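Local coordinates for uncharacterized protein (Wolinella succinogenes, PDB 3PU6) that is probably a hydrogenase maturation protease, an endopeptidase that would trim a hydrogenase precursor and thereby help to activate the enzyme, though its function has not been established directly, at residues G11-G16 with V20-G25; S36-Y41 with E45-K50; G49-L54 with R101-K106. All blocks are in the same frame, centred on the assembly; numbering follows the deposited sequence.

Interaction 1: residues G11-G16 with V20-G25; sequences GNELRG and VAIALG
Two first torsions bring Glu13 and Ile22 together: each sets its gamma carbon opposite the carbonyl carbon, with chi1 -78° for CG of Glu13 and -54° for CG1 of Ile22. From CG the glutamate chain runs extended and lies across the isoleucine at about a right angle. Its methylene does the apolar work, Glu13 CG resting 3.8 Å from Ile22 CG1, while the carboxylate carbon CD of Glu13 comes within 3.6 Å of Ile22 CG2. Glu13 OE2 lies beside that same methyl and also forms a salt bridge with Arg26, one turn farther along the helix. Farther along the CG1 branch, Ile22 CD1 lies 4.0 Å from the carbonyl oxygen of Gly11. A beta carbon on Gly11 would point at the helix and, with phi at 137°, would press on the preceding carbonyl, so the position favours glycine.

The loop keeps its own shape. Asn12 to Arg15 form a type I turn, closed by Arg15 N to Asn12 O at 3.1 Å, and Asn12 OD1 accepts from Leu14 N at 2.9 Å, an Asx turn. By family resemblance this loop probably borders the site where these proteases recognise nickel. It links strand 5-10 to helix 20-31, whose Ile22 also packs on Phe39 and Tyr41 of strand 35-41, while Val20 and Leu24 face strand 58-66 and helix 128-147.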
# COMPACT_ATOMS: atom_id res chain seq x y z
N GLY A 11 0.01 5.31 6.00
CA GLY A 11 -0.71 6.57 5.99
C GLY A 11 -1.34 6.92 7.33
O GLY A 11 -1.35 6.12 8.25
N ASN A 12 -1.88 8.13 7.40
CA ASN A 12 -2.38 8.72 8.63
C ASN A 12 -3.81 9.18 8.44
O ASN A 12 -4.08 10.13 7.71
CB ASN A 12 -1.50 9.92 9.00
CG ASN A 12 -1.81 10.50 10.37
OD1 ASN A 12 -2.94 10.45 10.86
ND2 ASN A 12 -0.81 11.10 10.98
N GLU A 13 -4.73 8.50 9.11
CA GLU A 13 -6.15 8.74 8.91
C GLU A 13 -6.61 10.08 9.45
O GLU A 13 -7.72 10.52 9.16
CB GLU A 13 -6.95 7.63 9.57
CG GLU A 13 -7.00 6.33 8.79
CD GLU A 13 -7.84 5.27 9.49
OE1 GLU A 13 -7.76 5.15 10.74
OE2 GLU A 13 -8.57 4.55 8.77
N LEU A 14 -5.77 10.71 10.27
CA LEU A 14 -6.09 12.01 10.84
C LEU A 14 -5.62 13.17 9.97
O LEU A 14 -5.89 14.32 10.26
CB LEU A 14 -5.52 12.10 12.24
CG LEU A 14 -5.97 10.99 13.20
CD1 LEU A 14 -5.36 11.19 14.57
CD2 LEU A 14 -7.50 10.94 13.28
N ARG A 15 -4.95 12.84 8.87
CA ARG A 15 -4.49 13.81 7.87
C ARG A 15 -5.23 13.73 6.52
O ARG A 15 -4.60 13.82 5.48
CB ARG A 15 -3.02 13.56 7.58
CG ARG A 15 -2.12 13.87 8.72
CD ARG A 15 -2.21 15.33 9.07
NE ARG A 15 -1.50 15.59 10.31
CZ ARG A 15 -2.07 15.54 11.51
NH1 ARG A 15 -3.36 15.26 11.63
NH2 ARG A 15 -1.35 15.78 12.59
N GLY A 16 -6.55 13.56 6.54
CA GLY A 16 -7.33 13.55 5.32
C GLY A 16 -7.04 12.44 4.33
O GLY A 16 -7.05 11.26 4.66
N VAL A 20 -5.78 7.34 2.45
CA VAL A 20 -6.35 6.64 1.31
C VAL A 20 -5.94 5.19 1.30
O VAL A 20 -6.78 4.32 1.05
CB VAL A 20 -6.02 7.33 -0.07
CG1 VAL A 20 -4.55 7.12 -0.48
CG2 VAL A 20 -6.97 6.83 -1.15
N ALA A 21 -4.66 4.92 1.56
CA ALA A 21 -4.16 3.55 1.57
C ALA A 21 -4.73 2.73 2.75
O ALA A 21 -4.77 1.51 2.69
CB ALA A 21 -2.66 3.51 1.57
N ILE A 22 -5.17 3.40 3.81
CA ILE A 22 -5.85 2.71 4.89
C ILE A 22 -7.21 2.31 4.37
O ILE A 22 -7.69 1.20 4.61
CB ILE A 22 -6.02 3.59 6.16
CG1 ILE A 22 -4.70 4.19 6.63
CG2 ILE A 22 -6.64 2.78 7.26
CD1 ILE A 22 -3.61 3.20 6.71
N ALA A 23 -7.84 3.23 3.65
CA ALA A 23 -9.14 2.92 3.06
C ALA A 23 -9.03 1.68 2.14
O ALA A 23 -9.80 0.72 2.26
CB ALA A 23 -9.65 4.12 2.32
N LEU A 24 -8.05 1.69 1.24
CA LEU A 24 -7.84 0.57 0.35
C LEU A 24 -7.69 -0.73 1.12
O LEU A 24 -8.17 -1.76 0.69
CB LEU A 24 -6.60 0.80 -0.51
CG LEU A 24 -6.17 -0.37 -1.38
CD1 LEU A 24 -7.17 -0.60 -2.51
CD2 LEU A 24 -4.79 -0.11 -1.92
N GLY A 25 -7.02 -0.66 2.26
CA GLY A 25 -6.73 -1.83 3.06
C GLY A 25 -8.01 -2.47 3.51
O GLY A 25 -8.15 -3.68 3.49

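Interaction 2: residues S36-Y41 with E45-K50; sequences SVFFGY and ESEFGK
Phe38 and Glu47 form the closely packed half of this contact, between the edge strand 35-41 and the 3-10 turn that leads into helix 48-54. The first torsion of Glu47 (chi1 -55°) turns CG opposite its carbonyl carbon and 3.8 Å from Gly40 CA; the bend at chi2 (-60°) then swings Glu47 CD to 3.7 Å from Phe39 O. The carboxylate stands steeply to the Phe38 ring, the two planes 80° apart, with Glu47 OE1 3.7 Å from Phe38 CB. Its other oxygen is held from within the turn: Ser46 OG donates to the anti lone pair of Glu47 OE2 at 2.7 Å, which helps to hold the rotation of this buried carboxylate. With an alanine at Glu47, the Ser46 hydroxyl is likely to lose its carboxylate acceptor and a gap to open beside Phe38 and Gly40.

The solvent side is looser. There Lys50 spans Phe38 with its aliphatic chain, CB 3.8 Å from Phe38 CE2 and CD over one ring face. The ammonium rises above the same ring, Lys50 NZ standing 5.8 Å from the Phe38 centroid and close to the ring normal, long enough for at most a weak cation-pi attraction. At the other end of the contact a water bridges Ser46 to the strand, donating to both Gly40 O and Ser46 OG, the latter at 2.6 Å.

Strand 35-41 runs parallel to strand 5-10, bonded to it through Phe38 with Leu7 and Cys9. Phe38 and Glu47 both touch Leu8 on one side of the sheet, whereas Val37 and Phe39 turn to the other and meet Val28 and Glu29 of helix 20-31.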
# COMPACT_ATOMS: atom_id res chain seq x y z
N SER A 36 -3.86 -11.18 3.38
CA SER A 36 -3.81 -10.65 4.73
C SER A 36 -3.30 -9.21 4.69
O SER A 36 -2.26 -8.93 4.10
CB SER A 36 -2.98 -11.54 5.65
OG SER A 36 -1.62 -11.48 5.33
N VAL A 37 -4.08 -8.31 5.28
CA VAL A 37 -3.81 -6.88 5.26
C VAL A 37 -3.19 -6.42 6.57
O VAL A 37 -3.73 -6.67 7.65
CB VAL A 37 -5.10 -6.07 5.01
CG1 VAL A 37 -4.79 -4.60 4.84
CG2 VAL A 37 -5.81 -6.58 3.79
N PHE A 38 -2.05 -5.74 6.48
CA PHE A 38 -1.39 -5.18 7.64
C PHE A 38 -1.44 -3.67 7.63
O PHE A 38 -0.87 -3.04 6.76
CB PHE A 38 0.07 -5.63 7.67
CG PHE A 38 0.24 -7.08 7.94
CD1 PHE A 38 -0.87 -7.88 8.18
CD2 PHE A 38 1.50 -7.64 8.00
CE1 PHE A 38 -0.72 -9.22 8.45
CE2 PHE A 38 1.65 -8.99 8.28
CZ PHE A 38 0.54 -9.78 8.51
N PHE A 39 -2.13 -3.09 8.60
CA PHE A 39 -2.17 -1.64 8.74
C PHE A 39 -0.98 -1.12 9.50
O PHE A 39 -0.85 -1.33 10.70
CB PHE A 39 -3.46 -1.20 9.41
CG PHE A 39 -4.67 -1.60 8.65
CD1 PHE A 39 -5.22 -2.86 8.81
CD2 PHE A 39 -5.26 -0.72 7.75
CE1 PHE A 39 -6.34 -3.24 8.10
CE2 PHE A 39 -6.38 -1.09 7.02
CZ PHE A 39 -6.92 -2.36 7.20
N GLY A 40 -0.09 -0.43 8.81
CA GLY A 40 1.10 0.07 9.45
C GLY A 40 0.85 1.49 9.88
O GLY A 40 1.62 2.06 10.64
N TYR A 41 -0.25 2.05 9.39
CA TYR A 41 -0.51 3.48 9.52
C TYR A 41 0.75 4.30 9.29
O TYR A 41 1.37 4.22 8.22
CB TYR A 41 -1.14 3.77 10.88
CG TYR A 41 -2.39 2.96 11.09
CD1 TYR A 41 -3.61 3.37 10.55
CD2 TYR A 41 -2.35 1.77 11.80
CE1 TYR A 41 -4.76 2.62 10.73
CE2 TYR A 41 -3.50 1.00 11.99
CZ TYR A 41 -4.70 1.44 11.45
OH TYR A 41 -5.84 0.68 11.63
N GLU A 45 6.83 0.11 10.43
CA GLU A 45 7.91 -0.71 10.97
C GLU A 45 7.37 -1.53 12.12
O GLU A 45 7.88 -2.59 12.43
CB GLU A 45 9.09 0.15 11.40
CG GLU A 45 8.78 1.15 12.52
CD GLU A 45 8.21 2.46 11.99
OE1 GLU A 45 7.55 2.45 10.93
OE2 GLU A 45 8.43 3.51 12.65
N SER A 46 6.29 -1.05 12.73
CA SER A 46 5.62 -1.82 13.74
C SER A 46 5.12 -3.16 13.17
O SER A 46 4.70 -4.03 13.93
CB SER A 46 4.43 -1.04 14.29
OG SER A 46 3.25 -1.41 13.60
N GLU A 47 5.15 -3.32 11.85
CA GLU A 47 4.63 -4.55 11.23
C GLU A 47 5.70 -5.53 10.75
O GLU A 47 5.37 -6.56 10.19
CB GLU A 47 3.72 -4.22 10.05
CG GLU A 47 2.58 -3.31 10.38
CD GLU A 47 1.69 -3.89 11.43
OE1 GLU A 47 0.97 -4.85 11.13
OE2 GLU A 47 1.71 -3.37 12.57
N PHE A 48 6.98 -5.22 10.97
CA PHE A 48 8.02 -6.09 10.44
C PHE A 48 8.04 -7.45 11.11
O PHE A 48 8.38 -8.45 10.48
CB PHE A 48 9.39 -5.45 10.58
CG PHE A 48 9.53 -4.19 9.82
CD1 PHE A 48 8.59 -3.84 8.86
CD2 PHE A 48 10.61 -3.35 10.04
CE1 PHE A 48 8.72 -2.68 8.16
CE2 PHE A 48 10.75 -2.20 9.34
CZ PHE A 48 9.80 -1.86 8.40
N GLY A 49 7.69 -7.48 12.38
CA GLY A 49 7.77 -8.71 13.12
C GLY A 49 6.89 -9.75 12.48
O GLY A 49 7.36 -10.82 12.09
N LYS A 50 5.60 -9.42 12.38
CA LYS A 50 4.61 -10.25 11.73
C LYS A 50 5.02 -10.62 10.31
O LYS A 50 4.74 -11.73 9.83
CB LYS A 50 3.29 -9.50 11.64
CG LYS A 50 2.88 -8.75 12.87
CD LYS A 50 1.50 -8.16 12.65
CE LYS A 50 0.84 -7.78 13.97
NZ LYS A 50 -0.62 -7.51 13.81
O HOH W 1 2.09 0.88 13.16

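Interaction 3: residues G49-L54 with R101-K106; sequences GKLREL and RGICSK
A helix-helix contact within one outer layer of the alpha/beta fold joins helix 48-54 to the last turn of helix 94-103, and it rests on Leu51 and Ile103. The backbones come nearest at Arg52 and Ile103, whose CA atoms are 6.4 Å apart. Ile103 does most of the reaching. Its CG1 sits opposite the carbonyl carbon and the chain continues extended (chi2 -170°), which carries the terminal methyl CD1 to 3.6 Å from Leu51 CB, an apolar contact at the root of the leucine rather than at its methyls. The same CD1 lies 4.1 Å from Arg52 N, against the helix backbone, and the branch methyl Ile103 CG2 is 4.0 Å from Leu51 O. One isoleucine thus fits against Leu51 CB and the adjoining main chain of residues 51-52, touching them with both of its methyl groups.

The interface is small, burying about 125 Å² in all, and no hydrogen bond forms between 49-54 and 101-106. Arg52 borders it on the solvent side, and a weak bond from its NE to the Tyr99 hydroxyl links the two helices one turn earlier on helix 94-103.

Right after Ile103 the chain leaves the helix: Cys104 takes extended backbone angles (phi -143°) and leads toward strand 106-114; the Lys106 backbone bonds to Ile59 of strand 58-66. Lys106 also forms a salt bridge with Asp77 from strand 73-77. Beneath the other helix, Leu51 and Leu54 settle on Val6 of strand 5-10.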
# COMPACT_ATOMS: atom_id res chain seq x y z
N GLY A 49 7.69 -7.48 12.38
CA GLY A 49 7.77 -8.71 13.12
C GLY A 49 6.89 -9.75 12.48
O GLY A 49 7.36 -10.82 12.09
N LYS A 50 5.60 -9.42 12.38
CA LYS A 50 4.61 -10.25 11.73
C LYS A 50 5.02 -10.62 10.31
O LYS A 50 4.74 -11.73 9.83
CB LYS A 50 3.29 -9.50 11.64
CG LYS A 50 2.88 -8.75 12.87
CD LYS A 50 1.50 -8.16 12.65
CE LYS A 50 0.84 -7.78 13.97
NZ LYS A 50 -0.62 -7.51 13.81
N LEU A 51 5.66 -9.67 9.64
CA LEU A 51 6.12 -9.88 8.29
C LEU A 51 7.23 -10.92 8.20
O LEU A 51 7.16 -11.81 7.36
CB LEU A 51 6.56 -8.56 7.66
CG LEU A 51 5.42 -7.65 7.20
CD1 LEU A 51 5.97 -6.31 6.69
CD2 LEU A 51 4.54 -8.33 6.15
N ARG A 52 8.25 -10.81 9.04
CA ARG A 52 9.31 -11.81 9.01
C ARG A 52 8.68 -13.17 9.23
O ARG A 52 9.00 -14.16 8.57
CB ARG A 52 10.33 -11.58 10.11
CG ARG A 52 11.11 -10.28 10.04
CD ARG A 52 11.92 -10.05 11.33
NE ARG A 52 12.31 -8.64 11.47
CZ ARG A 52 12.03 -7.87 12.53
NH1 ARG A 52 11.37 -8.39 13.56
NH2 ARG A 52 12.42 -6.59 12.57
N GLU A 53 7.75 -13.19 10.18
CA GLU A 53 7.21 -14.40 10.76
C GLU A 53 6.27 -15.12 9.79
O GLU A 53 6.11 -16.34 9.85
CB GLU A 53 6.46 -14.03 12.04
CG GLU A 53 6.02 -15.21 12.88
CD GLU A 53 7.17 -16.13 13.26
OE1 GLU A 53 8.29 -15.64 13.55
OE2 GLU A 53 6.95 -17.36 13.27
N LEU A 54 5.66 -14.36 8.90
CA LEU A 54 4.72 -14.90 7.94
C LEU A 54 5.39 -15.32 6.62
O LEU A 54 4.87 -16.15 5.89
CB LEU A 54 3.64 -13.87 7.68
CG LEU A 54 2.72 -14.04 6.49
CD1 LEU A 54 1.99 -15.36 6.61
CD2 LEU A 54 1.75 -12.88 6.44
N ARG A 101 12.04 -5.63 0.60
CA ARG A 101 12.70 -6.37 -0.46
C ARG A 101 13.59 -7.44 0.13
O ARG A 101 13.88 -8.44 -0.51
CB ARG A 101 13.55 -5.45 -1.33
CG ARG A 101 12.79 -4.38 -2.05
CD ARG A 101 13.76 -3.41 -2.73
NE ARG A 101 14.14 -3.81 -4.09
CZ ARG A 101 15.27 -4.43 -4.40
NH1 ARG A 101 16.15 -4.74 -3.47
NH2 ARG A 101 15.52 -4.75 -5.67
N GLY A 102 14.03 -7.20 1.36
CA GLY A 102 14.90 -8.13 2.05
C GLY A 102 14.12 -9.28 2.66
O GLY A 102 14.62 -10.39 2.76
N ILE A 103 12.90 -9.00 3.10
CA ILE A 103 12.01 -10.05 3.53
C ILE A 103 11.50 -10.84 2.32
O ILE A 103 11.37 -12.06 2.37
CB ILE A 103 10.75 -9.50 4.21
CG1 ILE A 103 11.06 -8.66 5.43
CG2 ILE A 103 9.80 -10.63 4.63
CD1 ILE A 103 9.78 -8.38 6.17
N CYS A 104 11.21 -10.12 1.24
CA CYS A 104 10.44 -10.64 0.12
C CYS A 104 10.93 -10.15 -1.23
O CYS A 104 11.14 -8.95 -1.41
CB CYS A 104 9.00 -10.19 0.28
SG CYS A 104 7.91 -10.98 -0.84
N SER A 105 11.07 -11.05 -2.19
CA SER A 105 11.49 -10.68 -3.55
C SER A 105 10.39 -9.94 -4.32
O SER A 105 10.63 -8.87 -4.91
CB SER A 105 11.92 -11.92 -4.33
OG SER A 105 10.84 -12.83 -4.44
N LYS A 106 9.18 -10.51 -4.33
CA LYS A 106 8.02 -9.82 -4.86
C LYS A 106 7.53 -8.69 -3.96
O LYS A 106 6.43 -8.78 -3.40
CB LYS A 106 6.86 -10.77 -5.08
CG LYS A 106 6.78 -11.33 -6.46
CD LYS A 106 7.00 -10.27 -7.53
CE LYS A 106 6.92 -10.90 -8.91
NZ LYS A 106 7.50 -10.01 -9.94

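In the fold
Strand 35-41 ties the set together. Interactions 1 and 2, with centres 14 Å apart, meet where Gly11 N probably bonds to Tyr41 O at 2.8 Å and Phe39 CE2 packs 3.6 Å from Ile22 O. Interactions 2 and 3 share Gly49 and Lys50 of helix 48-54, with centres 10 Å apart; Phe38 CD2 lies 3.6 Å from Leu51 CD2. Interactions 1 and 3 lie on opposite sides of the chain's centre, with nearest atoms about 13 Å apart. By family resemblance, interaction 1 probably borders the active-site region, while interaction 3 joins two covering helices; the centres of interactions 1 and 3 are about 22 Å apart.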